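Local coordinates for CoA-binding domain-containing protein (Thermus thermophilus, PDB 1IUK), which probably binds coenzyme A through a single Rossmann-like domain, although its cellular role remains unknown, at residues 85-90 and 107-112; 33-38 and 129-134. All blocks are in the same frame, centred on the assembly; numbering follows the deposited sequence.

Contact 1: residues 85-90 and 107-112; sequences DHLPEV and PEFEKA
His-86 ND1 donates to Glu-89 OE2 at 2.6 Å, beside an otherwise apolar meeting of Leu-87 and Val-90 with Phe-109 and Ala-112. The N-H...O angle is 151°. The oxygen is met on its anti side, tilted from the carboxylate plane, and it sits 17° out of the imidazole plane. Both partners are also held at their other ends. Arg-78 NH1 bonds to His-86 NE2, and Leu-64 N bonds to Glu-89 OE1. These bonds tie both side chains to residues outside the two segments.

Across the contact all touching is between hydrocarbon groups. Leu-87 and Phe-109 lie alongside each other, reaching out from opposite helices. Leu-87 CG meets Phe-109 CD1 at 3.6 Å, coming obliquely to the ring. Leu-87 CD1 reaches further and touches Ala-112 CB, also at 3.6 Å, while Leu-87 CD2 lies 4.0 Å from Phe-109 CE1. The leucine thus straddles one turn of the other helix, with a branch for each of two residues. Phe-109 has CG anti to its backbone nitrogen (chi1 -178°), which sends the ring out toward helix 87-93. Val-90 CG2 meets the edge of that ring at Phe-109 CZ, 4.2 Å away and near its plane. The buried ring also touches Leu-100 of strand 98-100 and Met-84 of a loop.

The helices come close, with Leu-87 CA and Phe-109 CA 7.0 Å from each other. The leucine and phenylalanine side chains fill most of the space between. Helix 87-93 lies in the connection from strand 73-76 to strand 98-100, and helix 107-115 links strands 98-100 and 120-122. Such packing of neighbouring crossover helices over a parallel sheet is characteristic of the Rossmann-like fold.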
# COMPACT_ATOMS: atom_id res chain seq x y z
N ASP A 85 10.79 -6.52 9.59
CA ASP A 85 10.42 -5.95 10.89
C ASP A 85 8.98 -5.45 10.89
O ASP A 85 8.43 -5.12 11.94
CB ASP A 85 11.36 -4.80 11.25
CG ASP A 85 12.79 -5.27 11.50
OD1 ASP A 85 12.97 -6.44 11.90
OD2 ASP A 85 13.73 -4.47 11.29
N HIS A 86 8.38 -5.38 9.71
CA HIS A 86 6.99 -4.92 9.59
C HIS A 86 6.05 -6.12 9.49
O HIS A 86 4.85 -6.00 9.73
CB HIS A 86 6.80 -4.06 8.32
CG HIS A 86 7.27 -2.63 8.44
ND1 HIS A 86 6.63 -1.69 9.21
CD2 HIS A 86 8.29 -1.98 7.82
CE1 HIS A 86 7.23 -0.52 9.07
NE2 HIS A 86 8.24 -0.67 8.23
N LEU A 87 6.60 -7.28 9.13
CA LEU A 87 5.80 -8.49 8.95
C LEU A 87 4.74 -8.73 10.02
O LEU A 87 3.60 -9.04 9.70
CB LEU A 87 6.69 -9.72 8.83
CG LEU A 87 6.45 -10.63 7.61
CD1 LEU A 87 7.10 -11.98 7.84
CD2 LEU A 87 4.96 -10.79 7.35
N PRO A 88 5.11 -8.63 11.30
CA PRO A 88 4.13 -8.85 12.37
C PRO A 88 2.90 -7.95 12.28
O PRO A 88 1.77 -8.43 12.39
CB PRO A 88 4.92 -8.59 13.65
CG PRO A 88 6.34 -8.82 13.27
CD PRO A 88 6.46 -8.38 11.84
N GLU A 89 3.11 -6.65 12.09
CA GLU A 89 1.98 -5.72 11.99
C GLU A 89 1.21 -5.92 10.67
O GLU A 89 0.00 -5.66 10.60
CB GLU A 89 2.46 -4.28 12.13
CG GLU A 89 3.35 -3.79 11.01
CD GLU A 89 3.44 -2.26 10.94
OE1 GLU A 89 2.75 -1.58 11.73
OE2 GLU A 89 4.21 -1.75 10.11
N VAL A 90 1.91 -6.37 9.63
CA VAL A 90 1.27 -6.61 8.34
C VAL A 90 0.33 -7.81 8.48
O VAL A 90 -0.86 -7.73 8.15
CB VAL A 90 2.33 -6.89 7.22
CG1 VAL A 90 1.66 -7.47 5.98
CG2 VAL A 90 3.06 -5.60 6.86
N PRO A 107 11.76 -12.11 -1.01
CA PRO A 107 11.38 -13.53 -1.02
C PRO A 107 10.72 -14.04 0.25
O PRO A 107 9.60 -14.56 0.21
CB PRO A 107 12.69 -14.23 -1.31
CG PRO A 107 13.41 -13.27 -2.19
CD PRO A 107 13.04 -11.90 -1.70
N GLU A 108 11.41 -13.91 1.38
CA GLU A 108 10.86 -14.40 2.63
C GLU A 108 9.59 -13.65 2.99
O GLU A 108 8.58 -14.25 3.34
CB GLU A 108 11.88 -14.27 3.77
CG GLU A 108 11.23 -14.30 5.16
CD GLU A 108 12.14 -14.87 6.24
OE1 GLU A 108 13.37 -14.70 6.13
OE2 GLU A 108 11.61 -15.48 7.20
N PHE A 109 9.64 -12.32 2.90
CA PHE A 109 8.48 -11.50 3.23
C PHE A 109 7.30 -11.87 2.34
O PHE A 109 6.17 -11.99 2.81
CB PHE A 109 8.83 -10.02 3.05
CG PHE A 109 7.71 -9.08 3.41
CD1 PHE A 109 7.51 -8.71 4.74
CD2 PHE A 109 6.87 -8.56 2.42
CE1 PHE A 109 6.48 -7.83 5.08
CE2 PHE A 109 5.84 -7.68 2.76
CZ PHE A 109 5.64 -7.31 4.09
N GLU A 110 7.57 -12.08 1.06
CA GLU A 110 6.53 -12.42 0.11
C GLU A 110 5.99 -13.82 0.36
O GLU A 110 4.79 -14.06 0.26
CB GLU A 110 7.07 -12.31 -1.31
CG GLU A 110 7.37 -10.87 -1.72
CD GLU A 110 8.08 -10.77 -3.05
OE1 GLU A 110 7.60 -11.42 -4.01
OE2 GLU A 110 9.10 -10.06 -3.15
N LYS A 111 6.89 -14.74 0.71
CA LYS A 111 6.50 -16.11 0.99
C LYS A 111 5.63 -16.16 2.24
O LYS A 111 4.66 -16.90 2.28
CB LYS A 111 7.72 -17.00 1.18
CG LYS A 111 7.38 -18.47 1.50
CD LYS A 111 8.42 -19.12 2.42
CE LYS A 111 8.22 -20.64 2.52
NZ LYS A 111 7.83 -21.25 1.22
N ALA A 112 5.97 -15.36 3.25
CA ALA A 112 5.19 -15.35 4.48
C ALA A 112 3.77 -14.86 4.25
O ALA A 112 2.82 -15.36 4.86
CB ALA A 112 5.86 -14.48 5.54

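Contact 2: residues 33-38 and 129-134; sequences PRYLRE and EHKRLF
Tyr-35 OH and His-130 ND1 share a hydrogen bond of 2.8 Å, and either could be the donor. The hydroxyl lies at the edge of the imidazole, near its plane. The two rings are steeply turned against each other, with planes at 77° and centroids 5.4 Å apart. Lys-131 adds an aliphatic flank. Lys-131 CG lies 3.2 Å from Tyr-35 OH. Further out Lys-131 CE comes 3.5 Å from Tyr-35 CE2, approaching the phenol ring obliquely. The lysine chain is extended beyond CG, so its methylenes run from the hydroxyl back along the CE2 side of the phenol. Tyr-35 has CG anti to the backbone nitrogen (chi1 166°), and His-130 takes the same first rotamer; each ring is thereby aimed at the other helix. A phenylalanine in place of Tyr-35 would keep the ring but remove the hydroxyl, and His-130 ND1 would probably be left without this mate and the imidazole freer to turn.

The bond ties together two helices far apart in sequence. Helix 28-38 is the crossover between strands 15-19 and 42-46 of the Rossmann-like domain, and helix 126-134 follows the last strand of the sheet. Met-127 of the latter helix also touches Tyr-35, and Leu-126 touches Leu-36.

A second shell steadies the histidine. Phe-134 CD1 sits 3.4 Å above one face of the His-130 ring, offset toward its rim. Phe-134 in turn packs on Arg-7 and Leu-10 of helix 3-12. On another side of helix 126-134, Arg-132 grips one oxygen of Glu-129 side-on. Arg-132 NE is 2.9 Å and Arg-132 NH1 3.0 Å from Glu-129 OE2, both with the oxygen in the guanidinium plane. Arg-132 NH1 also forms a salt bridge with Asp-3 of helix 3-12.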
# COMPACT_ATOMS: atom_id res chain seq x y z
N PRO A 33 0.23 8.15 -3.82
CA PRO A 33 -0.97 8.19 -2.96
C PRO A 33 -1.90 9.36 -3.36
O PRO A 33 -3.13 9.28 -3.24
CB PRO A 33 -0.40 8.38 -1.56
CG PRO A 33 1.00 7.86 -1.65
CD PRO A 33 1.47 8.19 -3.02
N ARG A 34 -1.29 10.45 -3.82
CA ARG A 34 -2.02 11.63 -4.25
C ARG A 34 -2.92 11.27 -5.43
O ARG A 34 -4.11 11.60 -5.46
CB ARG A 34 -1.04 12.72 -4.66
CG ARG A 34 -1.37 14.09 -4.12
CD ARG A 34 -0.76 15.17 -5.00
NE ARG A 34 -1.62 16.34 -5.06
CZ ARG A 34 -2.09 16.86 -6.19
NH1 ARG A 34 -1.79 16.30 -7.35
NH2 ARG A 34 -2.87 17.94 -6.14
N TYR A 35 -2.34 10.58 -6.41
CA TYR A 35 -3.08 10.14 -7.58
C TYR A 35 -4.25 9.24 -7.18
O TYR A 35 -5.37 9.38 -7.68
CB TYR A 35 -2.16 9.37 -8.52
CG TYR A 35 -2.90 8.59 -9.59
CD1 TYR A 35 -3.28 7.26 -9.37
CD2 TYR A 35 -3.22 9.17 -10.82
CE1 TYR A 35 -3.95 6.54 -10.35
CE2 TYR A 35 -3.90 8.45 -11.81
CZ TYR A 35 -4.26 7.14 -11.57
OH TYR A 35 -4.91 6.41 -12.55
N LEU A 36 -3.96 8.30 -6.28
CA LEU A 36 -4.95 7.33 -5.81
C LEU A 36 -6.15 7.99 -5.16
O LEU A 36 -7.29 7.58 -5.40
CB LEU A 36 -4.30 6.37 -4.82
CG LEU A 36 -3.78 5.01 -5.30
CD1 LEU A 36 -3.73 4.89 -6.81
CD2 LEU A 36 -2.42 4.78 -4.69
N ARG A 37 -5.91 9.01 -4.34
CA ARG A 37 -6.99 9.71 -3.68
C ARG A 37 -7.90 10.36 -4.72
O ARG A 37 -9.12 10.43 -4.55
CB ARG A 37 -6.43 10.78 -2.75
CG ARG A 37 -7.47 11.50 -1.91
CD ARG A 37 -6.87 12.78 -1.34
NE ARG A 37 -7.69 13.38 -0.30
CZ ARG A 37 -7.37 14.50 0.35
NH1 ARG A 37 -6.25 15.14 0.05
NH2 ARG A 37 -8.18 14.97 1.29
N GLU A 38 -7.30 10.83 -5.81
CA GLU A 38 -8.05 11.46 -6.89
C GLU A 38 -8.96 10.43 -7.55
O GLU A 38 -10.09 10.75 -7.94
CB GLU A 38 -7.08 12.00 -7.94
CG GLU A 38 -6.22 13.13 -7.45
CD GLU A 38 -5.38 13.73 -8.56
OE1 GLU A 38 -4.91 14.88 -8.41
OE2 GLU A 38 -5.18 13.05 -9.59
N GLU A 129 -0.01 1.13 -12.84
CA GLU A 129 -0.89 -0.01 -13.06
C GLU A 129 -2.35 0.38 -13.08
O GLU A 129 -3.14 -0.17 -13.87
CB GLU A 129 -0.64 -1.07 -11.99
CG GLU A 129 0.66 -1.85 -12.19
CD GLU A 129 0.87 -2.27 -13.64
OE1 GLU A 129 1.94 -1.95 -14.20
OE2 GLU A 129 -0.03 -2.92 -14.21
N HIS A 130 -2.73 1.32 -12.23
CA HIS A 130 -4.11 1.78 -12.18
C HIS A 130 -4.47 2.46 -13.51
O HIS A 130 -5.56 2.25 -14.07
CB HIS A 130 -4.31 2.76 -11.04
CG HIS A 130 -5.74 3.16 -10.83
ND1 HIS A 130 -6.29 4.28 -11.42
CD2 HIS A 130 -6.72 2.60 -10.09
CE1 HIS A 130 -7.56 4.39 -11.05
NE2 HIS A 130 -7.84 3.38 -10.24
N LYS A 131 -3.54 3.28 -14.01
CA LYS A 131 -3.74 3.98 -15.27
C LYS A 131 -3.89 2.99 -16.41
O LYS A 131 -4.80 3.11 -17.21
CB LYS A 131 -2.57 4.90 -15.56
CG LYS A 131 -2.63 6.21 -14.82
CD LYS A 131 -1.34 6.99 -14.98
CE LYS A 131 -1.48 8.36 -14.37
NZ LYS A 131 -0.54 9.34 -14.98
N ARG A 132 -3.00 2.01 -16.47
CA ARG A 132 -3.03 1.01 -17.53
C ARG A 132 -4.27 0.13 -17.58
O ARG A 132 -4.68 -0.31 -18.66
CB ARG A 132 -1.82 0.10 -17.44
CG ARG A 132 -1.88 -1.09 -18.39
CD ARG A 132 -0.74 -2.08 -18.13
NE ARG A 132 -1.00 -2.88 -16.94
CZ ARG A 132 -1.69 -4.02 -16.93
NH1 ARG A 132 -1.87 -4.68 -15.79
NH2 ARG A 132 -2.20 -4.50 -18.05
N LEU A 133 -4.85 -0.14 -16.42
CA LEU A 133 -6.02 -1.01 -16.35
C LEU A 133 -7.34 -0.28 -16.54
O LEU A 133 -8.31 -0.87 -17.04
CB LEU A 133 -6.04 -1.75 -15.01
CG LEU A 133 -5.03 -2.87 -14.80
CD1 LEU A 133 -4.95 -3.24 -13.31
CD2 LEU A 133 -5.43 -4.07 -15.63
N PHE A 134 -7.38 1.00 -16.17
CA PHE A 134 -8.61 1.78 -16.26
C PHE A 134 -8.66 2.90 -17.30
O PHE A 134 -9.60 3.68 -17.31
CB PHE A 134 -8.95 2.34 -14.88
CG PHE A 134 -9.13 1.27 -13.84
CD1 PHE A 134 -8.21 1.10 -12.82
CD2 PHE A 134 -10.19 0.37 -13.95
CE1 PHE A 134 -8.33 0.05 -11.91
CE2 PHE A 134 -10.32 -0.68 -13.06
CZ PHE A 134 -9.38 -0.84 -12.04

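Contacts 1 and 2 lie on opposite sides of the centre of the chain. Their centres are 25 Å apart and their nearest atoms about 14 Å, so they do not touch. Along the sequence contact 1 is nested inside the loop that contact 2 closes. Contact 1 joins segments 17 residues apart at their closest ends, whereas contact 2 brings together segments 91 residues apart. They also differ in kind: contact 1 is apolar between its helices, and contact 2 is centred on a polar bond. All four segments are parts of the one CoA-binding domain. No ligand atom takes part in either contact; both are packing between helices of the domain.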